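Local atomic coordinates of DegT/DnrJ/EryC1/StrS aminotransferase (Brucella abortus 2308, PDB entry 4QGR), a protein that binds pyridoxal 5'-phosphate and probably acts as a transaminase of the DegT/DnrJ/EryC1/StrS family. Residues A[184-196]-A[207-221]. Sequence-based numbering, arbitrary orientation.
With PLP (pyridoxal-5'-phosphate), chain E.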
loop_
_atom_site.group_PDB
_atom_site.type_symbol
_atom_site.label_atom_id
_atom_site.label_comp_id
_atom_site.label_asym_id
_atom_site.label_seq_id
_atom_site.Cartn_x
_atom_site.Cartn_y
_atom_site.Cartn_z
ATOM N N CYS A 184 -19.468 1.797 -14.537
ATOM C CA CYS A 184 -18.389 2.557 -13.966
ATOM C C CYS A 184 -17.236 1.622 -13.659
ATOM O O CYS A 184 -17.418 0.527 -13.129
ATOM C CB CYS A 184 -18.826 3.275 -12.705
ATOM S SG CYS A 184 -19.999 4.630 -13.010
ATOM N N GLY A 185 -16.049 2.068 -13.995
ATOM C CA GLY A 185 -14.883 1.207 -14.057
ATOM C C GLY A 185 -14.376 0.946 -15.458
ATOM O O GLY A 185 -13.147 0.714 -15.666
ATOM N N ALA A 186 -15.278 1.031 -16.426
ATOM C CA ALA A 186 -15.006 0.667 -17.778
ATOM C C ALA A 186 -14.835 1.874 -18.736
ATOM O O ALA A 186 -14.759 1.695 -19.954
ATOM C CB ALA A 186 -16.137 -0.264 -18.278
ATOM N N PHE A 187 -14.796 3.097 -18.182
ATOM C CA PHE A 187 -14.534 4.320 -18.929
ATOM C C PHE A 187 -13.027 4.665 -18.966
ATOM O O PHE A 187 -12.213 4.116 -18.216
ATOM C CB PHE A 187 -15.346 5.471 -18.339
ATOM C CG PHE A 187 -16.849 5.276 -18.423
ATOM C CD1 PHE A 187 -17.526 5.518 -19.622
ATOM C CD2 PHE A 187 -17.591 4.872 -17.318
ATOM C CE1 PHE A 187 -18.910 5.372 -19.687
ATOM C CE2 PHE A 187 -18.975 4.708 -17.377
ATOM C CZ PHE A 187 -19.632 4.960 -18.585
ATOM N N GLY A 188 -12.672 5.584 -19.852
ATOM C CA GLY A 188 -11.280 6.004 -20.029
ATOM C C GLY A 188 -10.381 4.943 -20.603
ATOM O O GLY A 188 -10.847 3.894 -21.101
ATOM N N HIS A 189 -9.085 5.178 -20.515
ATOM C CA HIS A 189 -8.084 4.167 -20.887
ATOM C C HIS A 189 -7.972 3.066 -19.810
ATOM O O HIS A 189 -7.629 1.906 -20.088
ATOM C CB HIS A 189 -6.723 4.847 -21.110
ATOM C CG HIS A 189 -6.668 5.730 -22.325
ATOM N ND1 HIS A 189 -6.979 7.077 -22.290
ATOM C CD2 HIS A 189 -6.306 5.461 -23.611
ATOM C CE1 HIS A 189 -6.871 7.590 -23.500
ATOM N NE2 HIS A 189 -6.443 6.636 -24.322
ATOM N N VAL A 190 -8.259 3.465 -18.577
ATOM C CA VAL A 190 -8.095 2.629 -17.408
ATOM C C VAL A 190 -8.984 3.214 -16.307
ATOM O O VAL A 190 -9.156 4.444 -16.201
ATOM C CB VAL A 190 -6.595 2.590 -16.971
ATOM C CG1 VAL A 190 -6.129 3.959 -16.549
ATOM C CG2 VAL A 190 -6.285 1.571 -15.904
ATOM N N GLY A 191 -9.559 2.319 -15.515
ATOM C CA GLY A 191 -10.347 2.695 -14.368
ATOM C C GLY A 191 -9.633 2.285 -13.107
ATOM O O GLY A 191 -8.851 1.348 -13.100
ATOM N N ALA A 192 -9.963 2.992 -12.026
ATOM C CA ALA A 192 -9.403 2.766 -10.714
ATOM C C ALA A 192 -10.511 2.724 -9.659
ATOM O O ALA A 192 -11.445 3.529 -9.714
ATOM C CB ALA A 192 -8.444 3.902 -10.366
ATOM N N THR A 193 -10.373 1.851 -8.659
ATOM C CA THR A 193 -11.277 1.915 -7.524
ATOM C C THR A 193 -10.595 1.538 -6.199
ATOM O O THR A 193 -9.442 1.081 -6.156
ATOM C CB THR A 193 -12.545 1.050 -7.731
ATOM O OG1 THR A 193 -13.582 1.419 -6.809
ATOM C CG2 THR A 193 -12.234 -0.404 -7.527
ATOM N N SER A 194 -11.374 1.776 -5.154
ATOM C CA SER A 194 -11.039 1.539 -3.784
ATOM C C SER A 194 -12.003 0.526 -3.215
ATOM O O SER A 194 -13.202 0.625 -3.493
ATOM C CB SER A 194 -11.233 2.845 -2.990
ATOM O OG SER A 194 -11.042 2.557 -1.600
ATOM N N PHE A 195 -11.493 -0.321 -2.291
ATOM C CA PHE A 195 -12.294 -1.257 -1.529
ATOM C C PHE A 195 -12.200 -0.892 -0.064
ATOM O O PHE A 195 -12.393 -1.706 0.831
ATOM C CB PHE A 195 -11.856 -2.707 -1.803
ATOM C CG PHE A 195 -11.969 -3.122 -3.248
ATOM C CD1 PHE A 195 -13.121 -2.893 -3.990
ATOM C CD2 PHE A 195 -10.914 -3.736 -3.894
ATOM C CE1 PHE A 195 -13.214 -3.254 -5.322
ATOM C CE2 PHE A 195 -11.010 -4.122 -5.226
ATOM C CZ PHE A 195 -12.136 -3.888 -5.940
ATOM N N TYR A 196 -11.947 0.372 0.204
ATOM C CA TYR A 196 -12.025 0.900 1.556
ATOM C C TYR A 196 -13.383 0.502 2.104
ATOM O O TYR A 196 -14.326 0.422 1.344
ATOM C CB TYR A 196 -11.827 2.414 1.515
ATOM C CG TYR A 196 -11.970 3.072 2.839
ATOM C CD1 TYR A 196 -10.887 3.184 3.673
ATOM C CD2 TYR A 196 -13.173 3.619 3.232
ATOM C CE1 TYR A 196 -11.001 3.797 4.902
ATOM C CE2 TYR A 196 -13.302 4.294 4.461
ATOM C CZ TYR A 196 -12.209 4.346 5.289
ATOM O OH TYR A 196 -12.270 4.954 6.515
ATOM N N GLY A 207 -7.894 -1.991 0.237
ATOM C CA GLY A 207 -7.797 -2.747 -1.020
ATOM C C GLY A 207 -8.172 -1.825 -2.155
ATOM O O GLY A 207 -8.803 -0.799 -1.941
ATOM N N GLY A 208 -7.885 -2.254 -3.369
ATOM C CA GLY A 208 -8.176 -1.484 -4.574
ATOM C C GLY A 208 -8.095 -2.328 -5.820
ATOM O O GLY A 208 -7.751 -3.500 -5.757
ATOM N N ALA A 209 -8.438 -1.743 -6.968
ATOM C CA ALA A 209 -8.193 -2.431 -8.228
ATOM C C ALA A 209 -8.125 -1.441 -9.374
ATOM O O ALA A 209 -8.617 -0.281 -9.278
ATOM C CB ALA A 209 -9.296 -3.430 -8.503
ATOM N N MET A 210 -7.635 -1.953 -10.486
ATOM C CA MET A 210 -7.560 -1.203 -11.762
ATOM C C MET A 210 -8.212 -2.045 -12.822
ATOM O O MET A 210 -8.214 -3.271 -12.727
ATOM C CB MET A 210 -6.121 -0.879 -12.148
ATOM C CG MET A 210 -5.398 -0.097 -11.049
ATOM S SD MET A 210 -3.623 0.063 -11.283
ATOM C CE MET A 210 -3.157 -1.635 -10.981
ATOM N N PHE A 211 -8.742 -1.363 -13.834
ATOM C CA PHE A 211 -9.557 -1.964 -14.873
ATOM C C PHE A 211 -9.113 -1.471 -16.249
ATOM O O PHE A 211 -8.862 -0.277 -16.443
ATOM C CB PHE A 211 -11.023 -1.590 -14.664
ATOM C CG PHE A 211 -11.503 -1.759 -13.249
ATOM C CD1 PHE A 211 -11.647 -3.033 -12.710
ATOM C CD2 PHE A 211 -11.816 -0.676 -12.465
ATOM C CE1 PHE A 211 -12.107 -3.229 -11.424
ATOM C CE2 PHE A 211 -12.236 -0.864 -11.152
ATOM C CZ PHE A 211 -12.405 -2.130 -10.634
ATOM N N THR A 212 -9.005 -2.373 -17.228
ATOM C CA THR A 212 -8.729 -1.923 -18.574
ATOM C C THR A 212 -9.027 -3.034 -19.571
ATOM O O THR A 212 -9.002 -4.216 -19.235
ATOM C CB THR A 212 -7.275 -1.452 -18.749
ATOM O OG1 THR A 212 -7.122 -0.824 -20.030
ATOM C CG2 THR A 212 -6.268 -2.584 -18.573
ATOM N N ASN A 213 -9.352 -2.608 -20.792
ATOM C CA ASN A 213 -9.419 -3.536 -21.921
ATOM C C ASN A 213 -8.145 -3.694 -22.719
ATOM O O ASN A 213 -8.089 -4.505 -23.645
ATOM C CB ASN A 213 -10.537 -3.119 -22.859
ATOM C CG ASN A 213 -11.896 -3.340 -22.258
ATOM O OD1 ASN A 213 -12.114 -4.283 -21.527
ATOM N ND2 ASN A 213 -12.834 -2.456 -22.584
ATOM N N ASP A 214 -7.127 -2.937 -22.363
ATOM C CA ASP A 214 -5.831 -2.973 -23.055
ATOM C C ASP A 214 -4.912 -4.012 -22.398
ATOM O O ASP A 214 -4.406 -3.805 -21.283
ATOM C CB ASP A 214 -5.245 -1.577 -23.007
ATOM C CG ASP A 214 -3.841 -1.460 -23.634
ATOM O OD1 ASP A 214 -3.113 -2.438 -23.807
ATOM O OD2 ASP A 214 -3.462 -0.316 -23.911
ATOM N N ALA A 215 -4.652 -5.117 -23.101
ATOM C CA ALA A 215 -3.803 -6.189 -22.532
ATOM C C ALA A 215 -2.372 -5.733 -22.197
ATOM O O ALA A 215 -1.794 -6.165 -21.203
ATOM C CB ALA A 215 -3.757 -7.406 -23.462
ATOM N N GLU A 216 -1.794 -4.884 -23.040
ATOM C CA GLU A 216 -0.452 -4.415 -22.809
ATOM C C GLU A 216 -0.423 -3.549 -21.545
ATOM O O GLU A 216 0.447 -3.708 -20.717
ATOM C CB GLU A 216 0.063 -3.620 -24.002
ATOM C CG GLU A 216 1.545 -3.289 -23.902
ATOM C CD GLU A 216 2.140 -2.843 -25.240
ATOM O OE1 GLU A 216 2.125 -3.632 -26.219
ATOM O OE2 GLU A 216 2.639 -1.700 -25.299
ATOM N N LEU A 217 -1.396 -2.666 -21.407
ATOM C CA LEU A 217 -1.452 -1.802 -20.235
ATOM C C LEU A 217 -1.626 -2.661 -18.984
ATOM O O LEU A 217 -0.996 -2.401 -17.949
ATOM C CB LEU A 217 -2.577 -0.793 -20.346
ATOM C CG LEU A 217 -2.857 0.045 -19.095
ATOM C CD1 LEU A 217 -1.624 0.847 -18.676
ATOM C CD2 LEU A 217 -4.027 0.989 -19.355
ATOM N N ALA A 218 -2.484 -3.673 -19.061
ATOM C CA ALA A 218 -2.706 -4.594 -17.937
ATOM C C ALA A 218 -1.379 -5.283 -17.530
ATOM O O ALA A 218 -1.077 -5.416 -16.370
ATOM C CB ALA A 218 -3.766 -5.636 -18.312
ATOM N N ASP A 219 -0.595 -5.727 -18.504
ATOM C CA ASP A 219 0.667 -6.433 -18.218
ATOM C C ASP A 219 1.621 -5.508 -17.503
ATOM O O ASP A 219 2.310 -5.923 -16.578
ATOM C CB ASP A 219 1.328 -6.898 -19.515
ATOM C CG ASP A 219 0.637 -8.092 -20.154
ATOM O OD1 ASP A 219 -0.173 -8.774 -19.501
ATOM O OD2 ASP A 219 0.929 -8.368 -21.347
ATOM N N THR A 220 1.659 -4.265 -17.942
ATOM C CA THR A 220 2.529 -3.255 -17.343
ATOM C C THR A 220 2.074 -2.970 -15.926
ATOM O O THR A 220 2.892 -2.814 -15.032
ATOM C CB THR A 220 2.602 -1.973 -18.220
ATOM O OG1 THR A 220 3.043 -2.342 -19.570
ATOM C CG2 THR A 220 3.560 -1.068 -17.661
ATOM N N LEU A 221 0.769 -2.906 -15.709
ATOM C CA LEU A 221 0.253 -2.631 -14.341
ATOM C C LEU A 221 0.614 -3.785 -13.385
ATOM O O LEU A 221 0.966 -3.579 -12.221
ATOM C CB LEU A 221 -1.255 -2.367 -14.331
ATOM C CG LEU A 221 -1.620 -1.061 -15.008
ATOM C CD1 LEU A 221 -3.123 -0.988 -15.185
ATOM C CD2 LEU A 221 -1.129 0.154 -14.225
HETATM N N1 PLP E . -10.483 8.540 -5.054
HETATM C C2 PLP E . -11.651 8.891 -4.486
HETATM C C2A PLP E . -12.693 9.685 -5.238
HETATM C C3 PLP E . -11.942 8.396 -3.112
HETATM O O3 PLP E . -13.114 8.694 -2.566
HETATM C C4 PLP E . -10.868 7.669 -2.384
HETATM C C4A PLP E . -10.951 7.033 -1.051
HETATM O O4A PLP E . -11.952 6.466 -0.661
HETATM C C5 PLP E . -9.636 7.373 -3.129
HETATM C C6 PLP E . -9.517 7.835 -4.442
HETATM C C5A PLP E . -8.503 6.614 -2.475
HETATM O O4P PLP E . -8.853 5.251 -2.194
HETATM P P PLP E . -8.217 4.491 -0.927
HETATM O O1P PLP E . -8.497 3.003 -1.119
HETATM O O2P PLP E . -6.760 4.866 -0.840
HETATM O O3P PLP E . -9.058 5.067 0.224
HETATM O O HOH W 1 -10.555 0.340 -20.565
#
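Gly191 and Phe211 exchange two backbone hydrogen bonds, and Thr193 and Ala209 two more, joining strands 190-194 and 208-212 as antiparallel neighbours whose N-to-C directions lie 163° apart. Past the strand end, Phe195 N donates to Gly207 O (2.8 Å). On the face shared by Thr193, Ala209 and Phe211, the Phe211 ring lies along Gly191, which brings no side chain there, and Phe211 CZ meets Thr193 CG2 at the ring edge (3.6 Å). Phe195 extends this apolar layer: its CG is turned anti to the carbonyl carbon (chi1 -60°), which sends the ring back alongside Gly207 and Gly208, where Phe195 CE2 lies 3.8 Å from Ala209 CB. Leu51 of helix 42-55 covers both phenylalanines. Near the other strand end, Leu217 CD2 touches Val190 CB (3.9 Å), and Val190 CG2 and Leu221 CD1 meet tip to tip (4.1 Å); through these leucines helix 215-224 packs on the strand. Thr212 OG1 links strand and turn: it donates to His189 O (2.8 Å), nearly along the C=O axis, and accepts from Asp214 N in an ST turn. Asp214 in turn N-caps the helix through OD1. Ser194 uses its hydroxyl in the same double manner, accepting from Tyr196 N while donating to PLP O1P (2.6 Å). The chemistry thus implies a phosphate-binding serine, probably oriented by Tyr196 N and the phosphate together, ending a strand between strands 208-212 and 166-170.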